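Local coordinates for protein aromatic amino acid aminotransferase I (Candida albicans WO-1, PDB 6HNU) that probably catalyses pyridoxal-phosphate-dependent transfer of the amino group from aromatic L-amino acids to 2-oxoglutarate, giving aromatic oxo-acids and L-glutamate, at residues V183-F188 with N218-S223; I213-N218 with P388-F393; P248-Q253 with K277-S282; A361-K366 with G464-V469. All coordinates share one frame; numbering follows the deposited sequence.

Contact 1. Residues V183-F188 with N218-S223; sequences VTMDEF and NPTGSS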
loop_
_atom_site.group_PDB
_atom_site.type_symbol
_atom_site.label_atom_id
_atom_site.label_comp_id
_atom_site.label_asym_id
_atom_site.label_seq_id
_atom_site.Cartn_x
_atom_site.Cartn_y
_atom_site.Cartn_z
ATOM N N VAL B 183 6.774 25.097 -12.784
ATOM C CA VAL B 183 7.592 26.177 -12.199
ATOM C C VAL B 183 8.945 26.163 -12.920
ATOM O O VAL B 183 9.558 25.098 -12.994
ATOM C CB VAL B 183 7.736 25.970 -10.678
ATOM C CG1 VAL B 183 8.662 26.991 -10.043
ATOM C CG2 VAL B 183 6.369 25.973 -9.993
ATOM N N THR B 184 9.397 27.320 -13.409
ATOM C CA THR B 184 10.558 27.428 -14.305
ATOM C C THR B 184 11.835 27.116 -13.511
ATOM O O THR B 184 11.943 27.554 -12.315
ATOM C CB THR B 184 10.595 28.777 -15.016
ATOM O OG1 THR B 184 9.372 28.855 -15.758
ATOM C CG2 THR B 184 11.834 28.885 -15.879
ATOM N N MET B 185 12.695 26.318 -14.140
ATOM C CA MET B 185 13.982 25.870 -13.572
ATOM C C MET B 185 15.140 26.424 -14.404
ATOM O O MET B 185 14.955 26.716 -15.601
ATOM C CB MET B 185 14.098 24.352 -13.559
ATOM C CG MET B 185 13.030 23.697 -12.721
ATOM S SD MET B 185 12.958 21.957 -13.051
ATOM C CE MET B 185 14.165 21.309 -11.893
ATOM N N ASP B 186 16.302 26.503 -13.782
ATOM C CA ASP B 186 17.580 26.562 -14.525
ATOM C C ASP B 186 18.334 25.279 -14.146
ATOM O O ASP B 186 17.701 24.342 -13.638
ATOM C CB ASP B 186 18.300 27.887 -14.259
ATOM C CG ASP B 186 18.770 28.087 -12.820
ATOM O OD1 ASP B 186 18.650 27.131 -12.000
ATOM O OD2 ASP B 186 19.192 29.221 -12.503
ATOM N N GLU B 187 19.608 25.184 -14.461
ATOM C CA GLU B 187 20.370 23.940 -14.221
ATOM C C GLU B 187 20.526 23.716 -12.710
ATOM O O GLU B 187 20.920 22.632 -12.355
ATOM C CB GLU B 187 21.722 23.966 -14.925
ATOM C CG GLU B 187 22.672 25.011 -14.377
ATOM C CD GLU B 187 22.769 26.289 -15.187
ATOM O OE1 GLU B 187 21.690 26.884 -15.533
ATOM O OE2 GLU B 187 23.934 26.699 -15.441
ATOM N N PHE B 188 20.195 24.676 -11.862
ATOM C CA PHE B 188 20.330 24.510 -10.385
ATOM C C PHE B 188 18.965 24.308 -9.725
ATOM O O PHE B 188 18.940 24.332 -8.489
ATOM C CB PHE B 188 21.079 25.698 -9.772
ATOM C CG PHE B 188 22.416 25.955 -10.422
ATOM C CD1 PHE B 188 23.436 25.018 -10.333
ATOM C CD2 PHE B 188 22.617 27.086 -11.190
ATOM C CE1 PHE B 188 24.670 25.262 -10.928
ATOM C CE2 PHE B 188 23.843 27.320 -11.797
ATOM C CZ PHE B 188 24.855 26.398 -11.680
ATOM N N ASN B 218 14.784 14.719 -9.925
ATOM C CA ASN B 218 14.554 13.807 -11.069
ATOM C C ASN B 218 13.702 14.577 -12.079
ATOM O O ASN B 218 12.543 14.867 -11.765
ATOM C CB ASN B 218 13.873 12.536 -10.568
ATOM C CG ASN B 218 13.575 11.510 -11.635
ATOM O OD1 ASN B 218 13.979 11.657 -12.782
ATOM N ND2 ASN B 218 12.924 10.429 -11.249
ATOM N N PRO B 219 14.156 14.876 -13.324
ATOM C CA PRO B 219 15.368 14.345 -13.964
ATOM C C PRO B 219 16.652 15.192 -14.029
ATOM O O PRO B 219 17.622 14.703 -14.561
ATOM C CB PRO B 219 14.858 14.292 -15.426
ATOM C CG PRO B 219 14.118 15.567 -15.579
ATOM C CD PRO B 219 13.379 15.685 -14.278
ATOM N N THR B 220 16.643 16.413 -13.510
ATOM C CA THR B 220 17.685 17.447 -13.785
ATOM C C THR B 220 18.987 17.110 -13.051
ATOM O O THR B 220 20.054 17.478 -13.564
ATOM C CB THR B 220 17.201 18.858 -13.481
ATOM O OG1 THR B 220 16.989 18.935 -12.063
ATOM C CG2 THR B 220 15.961 19.228 -14.262
ATOM N N GLY B 221 18.933 16.344 -11.960
ATOM C CA GLY B 221 20.135 16.058 -11.158
ATOM C C GLY B 221 20.548 17.310 -10.403
ATOM O O GLY B 221 21.596 17.301 -9.732
ATOM N N SER B 222 19.709 18.343 -10.424
ATOM C CA SER B 222 19.927 19.601 -9.691
ATOM C C SER B 222 19.625 19.413 -8.179
ATOM O O SER B 222 18.872 18.524 -7.773
ATOM C CB SER B 222 19.101 20.719 -10.328
ATOM O OG SER B 222 17.737 20.603 -9.984
ATOM N N SER B 223 20.174 20.233 -7.314
ATOM C CA SER B 223 19.743 20.251 -5.891
ATOM C C SER B 223 19.564 21.699 -5.487
ATOM O O SER B 223 20.489 22.503 -5.763
ATOM C CB SER B 223 20.735 19.547 -4.967
ATOM O OG SER B 223 21.057 18.251 -5.388
HETATM O O HOH W 1 20.875 20.468 -14.018
#
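Phe188 and Ser222 bring their CA atoms to 5.0 Å where the chain leaving strand 179-186 passes the loop that follows strand 209-212, and the two backbones meet without pairing as strands. Ser222 makes the closest approach. Its CB presses on the turn, with the carbonyl oxygen Glu187 O only 3.3 Å from Ser222 CB and the carbonyl carbon of Phe188 close behind. Further along, Met185 and Thr220 reach toward each other tip to tip: the methyl CE of Met185 lies 3.6 Å from Thr220 CG2, carried there by a bend at the sulfur (chi3 88°). Each side is shaped by a small turn of its own. In an Asx turn, Phe188 N gives a bond of 2.9 Å to Asp186 OD1, met from above the carboxylate plane, and that carboxylate also forms a salt bridge with Arg228. In the other segment, Ser222 N bonds to Thr220 OG1 at 3.2 Å in an ST turn, and the same hydroxyl has Gln217 as a further partner. A water spans the gap, 2.7 Å from Glu187 O and 3.1 Å from Thr220 O, although other acceptors compete for its protons. Each turn thus has its own internal bond and finds further polar partners elsewhere in the chain; no direct polar bond joins the two segments, which meet through van der Waals contacts and a bridging water.

Contact 2. Residues I213-N218 with P388-F393; sequences ICTGQN and PVAGMF. With PLP (pyridoxal-5'-phosphate), chain I.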
loop_
_atom_site.group_PDB
_atom_site.type_symbol
_atom_site.label_atom_id
_atom_site.label_comp_id
_atom_site.label_asym_id
_atom_site.label_seq_id
_atom_site.Cartn_x
_atom_site.Cartn_y
_atom_site.Cartn_z
ATOM N N ILE B 213 11.245 17.769 -5.737
ATOM C CA ILE B 213 12.280 16.741 -5.454
ATOM C C ILE B 213 13.579 17.516 -5.304
ATOM O O ILE B 213 14.366 17.578 -6.270
ATOM C CB ILE B 213 12.298 15.703 -6.588
ATOM C CG1 ILE B 213 10.889 15.224 -6.935
ATOM C CG2 ILE B 213 13.214 14.555 -6.230
ATOM C CD1 ILE B 213 10.736 14.639 -8.325
ATOM N N CYS B 214 13.806 18.122 -4.134
ATOM C CA CYS B 214 14.716 19.264 -4.075
ATOM C C CYS B 214 16.173 18.793 -3.999
ATOM O O CYS B 214 17.027 19.616 -4.279
ATOM C CB CYS B 214 14.312 20.224 -2.975
ATOM S SG CYS B 214 13.978 19.445 -1.386
ATOM N N THR B 215 16.436 17.541 -3.621
ATOM C CA THR B 215 17.793 16.951 -3.536
ATOM C C THR B 215 17.971 15.853 -4.587
ATOM O O THR B 215 17.310 14.801 -4.488
ATOM C CB THR B 215 18.096 16.430 -2.127
ATOM O OG1 THR B 215 17.692 17.440 -1.197
ATOM C CG2 THR B 215 19.563 16.112 -1.948
ATOM N N GLY B 216 18.854 16.048 -5.565
ATOM C CA GLY B 216 19.055 15.023 -6.607
ATOM C C GLY B 216 17.819 14.946 -7.501
ATOM O O GLY B 216 17.326 13.803 -7.805
ATOM N N GLN B 217 17.252 16.112 -7.777
ATOM C CA GLN B 217 15.982 16.331 -8.512
ATOM C C GLN B 217 15.929 15.385 -9.720
ATOM O O GLN B 217 16.936 15.236 -10.397
ATOM C CB GLN B 217 15.897 17.774 -8.969
ATOM C CG GLN B 217 14.511 18.306 -9.293
ATOM C CD GLN B 217 13.980 17.966 -10.672
ATOM O OE1 GLN B 217 14.731 17.703 -11.616
ATOM N NE2 GLN B 217 12.657 17.956 -10.779
ATOM N N ASN B 218 14.784 14.719 -9.925
ATOM C CA ASN B 218 14.554 13.807 -11.069
ATOM C C ASN B 218 13.702 14.577 -12.079
ATOM O O ASN B 218 12.543 14.867 -11.765
ATOM C CB ASN B 218 13.873 12.536 -10.568
ATOM C CG ASN B 218 13.575 11.510 -11.635
ATOM O OD1 ASN B 218 13.979 11.657 -12.782
ATOM N ND2 ASN B 218 12.924 10.429 -11.249
ATOM N N PRO B 388 26.354 17.100 -10.669
ATOM C CA PRO B 388 25.463 17.032 -9.510
ATOM C C PRO B 388 26.226 17.035 -8.172
ATOM O O PRO B 388 27.303 16.481 -8.095
ATOM C CB PRO B 388 24.742 15.678 -9.640
ATOM C CG PRO B 388 24.999 15.220 -11.053
ATOM C CD PRO B 388 26.273 15.906 -11.499
ATOM N N VAL B 389 25.642 17.676 -7.169
ATOM C CA VAL B 389 26.056 17.592 -5.733
ATOM C C VAL B 389 25.250 16.517 -4.989
ATOM O O VAL B 389 25.628 16.217 -3.837
ATOM C CB VAL B 389 25.895 18.940 -5.026
ATOM C CG1 VAL B 389 26.688 20.052 -5.723
ATOM C CG2 VAL B 389 24.435 19.321 -4.859
ATOM N N ALA B 390 24.184 15.956 -5.582
ATOM C CA ALA B 390 23.362 14.904 -4.935
ATOM C C ALA B 390 22.614 14.090 -5.979
ATOM O O ALA B 390 22.357 14.591 -7.067
ATOM C CB ALA B 390 22.402 15.524 -3.946
ATOM N N GLY B 391 22.308 12.854 -5.660
ATOM C CA GLY B 391 21.387 12.041 -6.467
ATOM C C GLY B 391 22.079 11.012 -7.333
ATOM O O GLY B 391 23.321 10.817 -7.206
ATOM N N MET B 392 21.286 10.335 -8.167
ATOM C CA MET B 392 21.760 9.233 -9.023
ATOM C C MET B 392 21.816 9.688 -10.485
ATOM O O MET B 392 22.307 8.915 -11.301
ATOM C CB MET B 392 20.901 7.976 -8.869
ATOM C CG MET B 392 19.435 8.162 -9.168
ATOM S SD MET B 392 18.579 6.596 -9.127
ATOM C CE MET B 392 19.152 5.901 -7.582
ATOM N N PHE B 393 21.415 10.908 -10.780
ATOM C CA PHE B 393 21.250 11.366 -12.184
ATOM C C PHE B 393 22.254 12.444 -12.549
ATOM O O PHE B 393 22.622 13.309 -11.737
ATOM C CB PHE B 393 19.842 11.912 -12.396
ATOM C CG PHE B 393 18.774 10.888 -12.113
ATOM C CD1 PHE B 393 18.688 9.730 -12.865
ATOM C CD2 PHE B 393 17.816 11.121 -11.126
ATOM C CE1 PHE B 393 17.672 8.809 -12.631
ATOM C CE2 PHE B 393 16.814 10.194 -10.899
ATOM C CZ PHE B 393 16.763 9.032 -11.623
HETATM N N1 PLP I . 9.634 9.978 -5.731
HETATM C C2 PLP I . 10.543 10.277 -6.662
HETATM C C2A PLP I . 10.702 11.697 -7.076
HETATM C C3 PLP I . 11.331 9.289 -7.249
HETATM O O3 PLP I . 12.193 9.655 -8.246
HETATM C C4 PLP I . 11.143 7.947 -6.858
HETATM C C4A PLP I . 11.935 6.891 -7.483
HETATM C C5 PLP I . 10.212 7.657 -5.851
HETATM C C6 PLP I . 9.471 8.694 -5.344
HETATM C C5A PLP I . 9.908 6.238 -5.436
HETATM O O4P PLP I . 9.877 6.117 -3.988
HETATM P P PLP I . 9.467 4.829 -3.234
HETATM O O1P PLP I . 9.768 5.229 -1.807
HETATM O O2P PLP I . 10.363 3.685 -3.784
HETATM O O3P PLP I . 7.987 4.578 -3.512
HETATM O O HOH W 2 18.566 11.502 -7.873
#
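In the cofactor pocket of this pyridoxal-phosphate-dependent aminotransferase, Asn218 lies against Phe393, so that the loop after strand 209-212 rests on the one leading into strand 393-399. The amide and the ring cross obliquely, their planes 30° apart, with Asn218 CG 3.6 Å from Phe393 CE2. Because CG of Asn218 stands opposite its own backbone N (chi1 180°), ND2 extends to the pyridoxal ring and gives PLP O3 a bond of 3.2 Å that is nearly straight (165°). Arg463 holds the other end of the amide at OD1, which fixes the amide's rotation. Behind this, the two loops run almost parallel and come closest at two glycines, Gly216 CA and Gly391 CA being 3.8 Å apart. Gly216 CA also makes a CA-H...O contact with Ala390 O, and Thr215 CG2 packs on Ala390 CB at 3.5 Å. A water bridges the two loops: it donates to Gly216 O at 2.6 Å and accepts from Met392 N at 3.0 Å. On the cofactor side, Ile213 CD1 packs very tightly on the methyl carbon PLP C2A. An asparagine on the pyridoxal O3, followed by a cis-proline, is typical of aminotransferases of PLP fold type I.

Contact 3. Residues P248-Q253 with K277-S282; sequences PYYFLQ and KALVPS. With PLP (pyridoxal-5'-phosphate), chain I.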
loop_
_atom_site.group_PDB
_atom_site.type_symbol
_atom_site.label_atom_id
_atom_site.label_comp_id
_atom_site.label_asym_id
_atom_site.label_seq_id
_atom_site.Cartn_x
_atom_site.Cartn_y
_atom_site.Cartn_z
ATOM N N PRO B 248 13.473 11.011 -1.691
ATOM C CA PRO B 248 14.078 9.673 -1.612
ATOM C C PRO B 248 15.607 9.700 -1.824
ATOM O O PRO B 248 16.294 8.766 -1.410
ATOM C CB PRO B 248 13.363 8.904 -2.709
ATOM C CG PRO B 248 13.058 9.992 -3.746
ATOM C CD PRO B 248 12.770 11.251 -2.962
ATOM N N TYR B 249 16.142 10.772 -2.396
ATOM C CA TYR B 249 17.574 10.836 -2.770
ATOM C C TYR B 249 18.353 11.700 -1.770
ATOM O O TYR B 249 19.518 11.990 -2.031
ATOM C CB TYR B 249 17.733 11.403 -4.185
ATOM C CG TYR B 249 16.917 10.742 -5.266
ATOM C CD1 TYR B 249 17.121 9.426 -5.628
ATOM C CD2 TYR B 249 15.941 11.445 -5.936
ATOM C CE1 TYR B 249 16.389 8.825 -6.639
ATOM C CE2 TYR B 249 15.218 10.877 -6.963
ATOM C CZ TYR B 249 15.430 9.560 -7.313
ATOM O OH TYR B 249 14.729 8.956 -8.326
ATOM N N TYR B 250 17.744 12.112 -0.645
ATOM C CA TYR B 250 18.397 13.017 0.321
ATOM C C TYR B 250 19.762 12.477 0.745
ATOM O O TYR B 250 20.678 13.257 0.877
ATOM C CB TYR B 250 17.543 13.229 1.573
ATOM C CG TYR B 250 18.101 14.298 2.480
ATOM C CD1 TYR B 250 17.921 15.643 2.193
ATOM C CD2 TYR B 250 18.792 13.964 3.632
ATOM C CE1 TYR B 250 18.397 16.633 3.024
ATOM C CE2 TYR B 250 19.290 14.941 4.472
ATOM C CZ TYR B 250 19.108 16.271 4.164
ATOM O OH TYR B 250 19.586 17.229 4.969
ATOM N N PHE B 251 19.930 11.175 0.902
ATOM C CA PHE B 251 21.188 10.607 1.434
ATOM C C PHE B 251 22.069 10.167 0.257
ATOM O O PHE B 251 23.060 9.461 0.487
ATOM C CB PHE B 251 20.873 9.554 2.504
ATOM C CG PHE B 251 20.477 10.185 3.812
ATOM C CD1 PHE B 251 21.327 11.087 4.441
ATOM C CD2 PHE B 251 19.225 9.972 4.356
ATOM C CE1 PHE B 251 20.948 11.718 5.611
ATOM C CE2 PHE B 251 18.840 10.624 5.527
ATOM C CZ PHE B 251 19.711 11.483 6.156
ATOM N N LEU B 252 21.745 10.601 -0.980
ATOM C CA LEU B 252 22.680 10.461 -2.121
ATOM C C LEU B 252 23.385 11.800 -2.326
ATOM O O LEU B 252 23.981 11.992 -3.406
ATOM C CB LEU B 252 21.930 10.018 -3.382
ATOM C CG LEU B 252 21.094 8.746 -3.226
ATOM C CD1 LEU B 252 20.578 8.269 -4.562
ATOM C CD2 LEU B 252 21.884 7.637 -2.553
ATOM N N GLN B 253 23.369 12.688 -1.328
ATOM C CA GLN B 253 24.295 13.851 -1.327
ATOM C C GLN B 253 25.748 13.358 -1.431
ATOM O O GLN B 253 26.083 12.254 -0.930
ATOM C CB GLN B 253 24.043 14.767 -0.144
ATOM C CG GLN B 253 22.742 15.543 -0.316
ATOM C CD GLN B 253 22.393 16.347 0.898
ATOM O OE1 GLN B 253 23.015 17.359 1.198
ATOM N NE2 GLN B 253 21.428 15.862 1.673
ATOM N N LYS B 277 26.953 18.064 9.291
ATOM C CA LYS B 277 27.152 19.502 8.973
ATOM C C LYS B 277 27.152 19.722 7.456
ATOM O O LYS B 277 26.853 20.858 7.046
ATOM C CB LYS B 277 28.455 20.078 9.549
ATOM C CG LYS B 277 28.284 20.788 10.885
ATOM C CD LYS B 277 29.581 21.136 11.588
ATOM C CE LYS B 277 29.403 21.394 13.076
ATOM N NZ LYS B 277 29.528 20.142 13.866
ATOM N N ALA B 278 27.535 18.723 6.679
ATOM C CA ALA B 278 27.685 18.837 5.207
ATOM C C ALA B 278 26.320 18.783 4.508
ATOM O O ALA B 278 26.252 19.243 3.349
ATOM C CB ALA B 278 28.579 17.761 4.683
ATOM N N LEU B 279 25.299 18.183 5.130
ATOM C CA LEU B 279 23.995 17.902 4.489
ATOM C C LEU B 279 23.269 19.228 4.247
ATOM O O LEU B 279 23.336 20.116 5.086
ATOM C CB LEU B 279 23.209 16.952 5.400
ATOM C CG LEU B 279 23.830 15.565 5.569
ATOM C CD1 LEU B 279 23.026 14.730 6.532
ATOM C CD2 LEU B 279 23.973 14.849 4.237
ATOM N N VAL B 280 22.673 19.402 3.070
ATOM C CA VAL B 280 21.922 20.648 2.767
ATOM C C VAL B 280 20.729 20.704 3.715
ATOM O O VAL B 280 20.074 19.691 3.937
ATOM C CB VAL B 280 21.459 20.666 1.298
ATOM C CG1 VAL B 280 20.535 19.494 1.004
ATOM C CG2 VAL B 280 20.764 21.963 0.947
ATOM N N PRO B 281 20.369 21.878 4.287
ATOM C CA PRO B 281 19.139 21.975 5.077
ATOM C C PRO B 281 17.901 21.521 4.279
ATOM O O PRO B 281 17.714 21.969 3.152
ATOM C CB PRO B 281 19.033 23.471 5.397
ATOM C CG PRO B 281 19.928 24.102 4.368
ATOM C CD PRO B 281 21.092 23.149 4.238
ATOM N N SER B 282 17.079 20.680 4.897
ATOM C CA SER B 282 15.744 20.283 4.378
ATOM C C SER B 282 14.775 21.460 4.507
ATOM O O SER B 282 15.021 22.397 5.317
ATOM C CB SER B 282 15.188 19.108 5.144
ATOM O OG SER B 282 15.036 19.485 6.520
HETATM N N1 PLP I . 9.634 9.978 -5.731
HETATM C C2 PLP I . 10.543 10.277 -6.662
HETATM C C2A PLP I . 10.702 11.697 -7.076
HETATM C C3 PLP I . 11.331 9.289 -7.249
HETATM O O3 PLP I . 12.193 9.655 -8.246
HETATM C C4 PLP I . 11.143 7.947 -6.858
HETATM C C4A PLP I . 11.935 6.891 -7.483
HETATM C C5 PLP I . 10.212 7.657 -5.851
HETATM C C6 PLP I . 9.471 8.694 -5.344
HETATM C C5A PLP I . 9.908 6.238 -5.436
HETATM O O4P PLP I . 9.877 6.117 -3.988
HETATM P P PLP I . 9.467 4.829 -3.234
HETATM O O1P PLP I . 9.768 5.229 -1.807
HETATM O O2P PLP I . 10.363 3.685 -3.784
HETATM O O3P PLP I . 7.987 4.578 -3.512
HETATM O O HOH W 3 18.159 19.364 7.338
#
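Tyr250 and Gln253 between them take up both backbone polar atoms of Val280, its O and its N. The Tyr250 hydroxyl donates to Val280 O at 2.7 Å, with that oxygen near the plane of the ring at its edge. In return, Val280 N donates to Gln253 OE1 at 2.8 Å, an almost straight bond (174°) that lies in the carbonyl plane on a lone pair. The amide of Gln253 is gripped from its other end too, since NE2 gives a 2.8 Å bond to Tyr250 O while sitting over the centre of the Tyr250 ring. With both ends used, its rotation is fixed. Leu279 packs alongside, its CD1 at the edge of the Phe251 ring and 3.8 Å from Phe251 CE1; the Phe251 ring in turn takes Tyr250 CD2 over one face. This loop follows strand 242-246 in the large domain of the PLP fold type I architecture. With CG anti to the backbone N (chi1 -172°), the Tyr250 ring extends to Val280, while Tyr249 before it goes to the cofactor, whose PLP O3 donates to Tyr249 OH at 2.6 Å. Beyond this shell, Arg294 makes a cation-pi contact with the Tyr250 ring, and His126 meets the same ring while also bonding to Ser282 OG. Ser282 is itself the N-cap of helix 283-286, and its backbone N donates to a water at 3.0 Å.

Contact 4. Residues A361-K366 with G464-V469; sequences AEYTHK and GTYAAV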
loop_
_atom_site.group_PDB
_atom_site.type_symbol
_atom_site.label_atom_id
_atom_site.label_comp_id
_atom_site.label_asym_id
_atom_site.label_seq_id
_atom_site.Cartn_x
_atom_site.Cartn_y
_atom_site.Cartn_z
ATOM N N ALA B 361 30.112 8.128 0.066
ATOM C CA ALA B 361 31.424 7.821 -0.562
ATOM C C ALA B 361 31.203 7.099 -1.903
ATOM O O ALA B 361 31.802 7.532 -2.941
ATOM C CB ALA B 361 32.285 7.000 0.375
ATOM N N GLU B 362 30.372 6.064 -1.935
ATOM C CA GLU B 362 30.152 5.263 -3.175
ATOM C C GLU B 362 29.555 6.131 -4.287
ATOM O O GLU B 362 30.062 6.038 -5.433
ATOM C CB GLU B 362 29.168 4.116 -2.969
ATOM C CG GLU B 362 29.615 3.101 -1.956
ATOM C CD GLU B 362 30.836 2.322 -2.389
ATOM O OE1 GLU B 362 30.992 2.108 -3.613
ATOM O OE2 GLU B 362 31.601 1.916 -1.496
ATOM N N TYR B 363 28.484 6.884 -4.008
ATOM C CA TYR B 363 27.844 7.792 -5.009
ATOM C C TYR B 363 28.817 8.889 -5.443
ATOM O O TYR B 363 28.846 9.147 -6.677
ATOM C CB TYR B 363 26.506 8.352 -4.514
ATOM C CG TYR B 363 25.387 7.391 -4.817
ATOM C CD1 TYR B 363 25.205 6.256 -4.067
ATOM C CD2 TYR B 363 24.572 7.566 -5.924
ATOM C CE1 TYR B 363 24.217 5.338 -4.350
ATOM C CE2 TYR B 363 23.577 6.656 -6.229
ATOM C CZ TYR B 363 23.376 5.553 -5.429
ATOM O OH TYR B 363 22.436 4.612 -5.704
ATOM N N THR B 364 29.567 9.513 -4.534
ATOM C CA THR B 364 30.604 10.535 -4.877
ATOM C C THR B 364 31.523 9.994 -5.973
ATOM O O THR B 364 31.726 10.703 -6.990
ATOM C CB THR B 364 31.402 10.959 -3.640
ATOM O OG1 THR B 364 30.519 11.668 -2.763
ATOM C CG2 THR B 364 32.585 11.823 -4.006
ATOM N N HIS B 365 31.975 8.757 -5.834
ATOM C CA HIS B 365 32.932 8.156 -6.806
ATOM C C HIS B 365 32.232 7.942 -8.154
ATOM O O HIS B 365 32.845 8.317 -9.199
ATOM C CB HIS B 365 33.583 6.889 -6.259
ATOM C CG HIS B 365 34.516 6.277 -7.253
ATOM N ND1 HIS B 365 35.584 6.982 -7.775
ATOM C CD2 HIS B 365 34.523 5.065 -7.841
ATOM C CE1 HIS B 365 36.202 6.226 -8.662
ATOM N NE2 HIS B 365 35.569 5.051 -8.725
ATOM N N LYS B 366 31.008 7.385 -8.149
ATOM C CA LYS B 366 30.202 7.140 -9.382
ATOM C C LYS B 366 30.028 8.445 -10.143
ATOM O O LYS B 366 30.237 8.424 -11.366
ATOM C CB LYS B 366 28.816 6.579 -9.069
ATOM C CG LYS B 366 28.802 5.176 -8.495
ATOM C CD LYS B 366 27.402 4.718 -8.165
ATOM C CE LYS B 366 27.394 3.501 -7.267
ATOM N NZ LYS B 366 28.044 2.338 -7.906
ATOM N N GLY B 464 20.860 10.746 -17.622
ATOM C CA GLY B 464 21.606 9.511 -17.422
ATOM C C GLY B 464 21.681 9.239 -15.933
ATOM O O GLY B 464 21.486 10.195 -15.164
ATOM N N THR B 465 21.899 7.989 -15.591
ATOM C CA THR B 465 22.203 7.516 -14.218
ATOM C C THR B 465 23.614 6.919 -14.194
ATOM O O THR B 465 23.984 6.222 -15.144
ATOM C CB THR B 465 21.183 6.497 -13.694
ATOM O OG1 THR B 465 21.657 6.077 -12.402
ATOM C CG2 THR B 465 20.967 5.271 -14.551
ATOM N N TYR B 466 24.343 7.150 -13.102
ATOM C CA TYR B 466 25.641 6.482 -12.809
ATOM C C TYR B 466 25.443 5.398 -11.739
ATOM O O TYR B 466 26.435 4.817 -11.322
ATOM C CB TYR B 466 26.704 7.512 -12.425
ATOM C CG TYR B 466 26.239 8.645 -11.541
ATOM C CD1 TYR B 466 25.971 8.443 -10.195
ATOM C CD2 TYR B 466 26.068 9.919 -12.041
ATOM C CE1 TYR B 466 25.539 9.488 -9.398
ATOM C CE2 TYR B 466 25.663 10.988 -11.257
ATOM C CZ TYR B 466 25.393 10.752 -9.914
ATOM O OH TYR B 466 24.936 11.755 -9.134
ATOM N N ALA B 467 24.206 5.086 -11.344
ATOM C CA ALA B 467 23.906 4.106 -10.270
ATOM C C ALA B 467 23.490 2.732 -10.831
ATOM O O ALA B 467 23.248 1.796 -10.030
ATOM C CB ALA B 467 22.824 4.683 -9.394
ATOM N N ALA B 468 23.308 2.600 -12.148
ATOM C CA ALA B 468 22.556 1.464 -12.732
ATOM C C ALA B 468 23.519 0.362 -13.182
ATOM O O ALA B 468 23.094 -0.832 -13.102
ATOM C CB ALA B 468 21.650 1.917 -13.866
ATOM N N VAL B 469 24.722 0.731 -13.657
ATOM C CA VAL B 469 25.684 -0.214 -14.309
ATOM C C VAL B 469 27.062 -0.048 -13.674
ATOM O O VAL B 469 27.415 1.011 -13.147
ATOM C CB VAL B 469 25.792 -0.035 -15.847
ATOM C CG1 VAL B 469 24.485 -0.295 -16.591
ATOM C CG2 VAL B 469 26.351 1.319 -16.211
HETATM O O HOH W 4 27.097 2.059 -10.494
#
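Tyr466 turns its ring into the crowded position between its backbone N and carbonyl carbon (chi1 40°), which swings it against helix 334-377 beside Lys366 and Tyr363. There CD1 of Tyr466 lies 3.6 Å from Lys366 CB, and its CE1 comes to 4.1 Å from Tyr363 CD2, which sits at the edge of the Tyr466 ring, near its plane. The Tyr363 ring reaches on to the next residue, with Tyr363 OH 3.7 Å from the methyl CB of Ala467. Lys366 behaves as a hydrocarbon for most of its length: its chain runs over the turn, CD at 3.3 Å from Tyr466 O, before a bend at chi4 (-62°) lifts the ammonium group toward a water. That water accepts from Lys366 NZ at 2.8 Å and donates to both Tyr466 O and Val469 O, so it links the ammonium group to two carbonyls of the turn. NZ has a further, weak hydrogen bond to Tyr52 OH of the second subunit. The turn is held from within as well, Ala467 N donating to Thr465 OG1 at 2.9 Å in an ST turn, and Tyr466 OH is taken up by Gly391 O. A long helix packed on an antiparallel sheet, where strand 459-465 ends and turns toward the C-terminal helix 471-489, is typical of the small domain of fold type I aminotransferases.

In the fold
Contacts 2 and 4 are buried, contact 3 is partly so, and contact 1 lies at the surface. Contacts 1 and 2 share Asn218 and the loop after strand 209-212. Contact 2 also joins contact 3 through Gly391 N and Leu252 O, and contact 4 through Met392 O and Thr465 OG1, making residues 388-393 the common hub. Contacts 2 and 3 both reach the cofactor, whereas contacts 2 and 4 both touch the second subunit. Chemistry follows place: direct side-chain to backbone hydrogen bonds span contact 3, while contacts 1, 2 and 4 rely on packing and a bridging water.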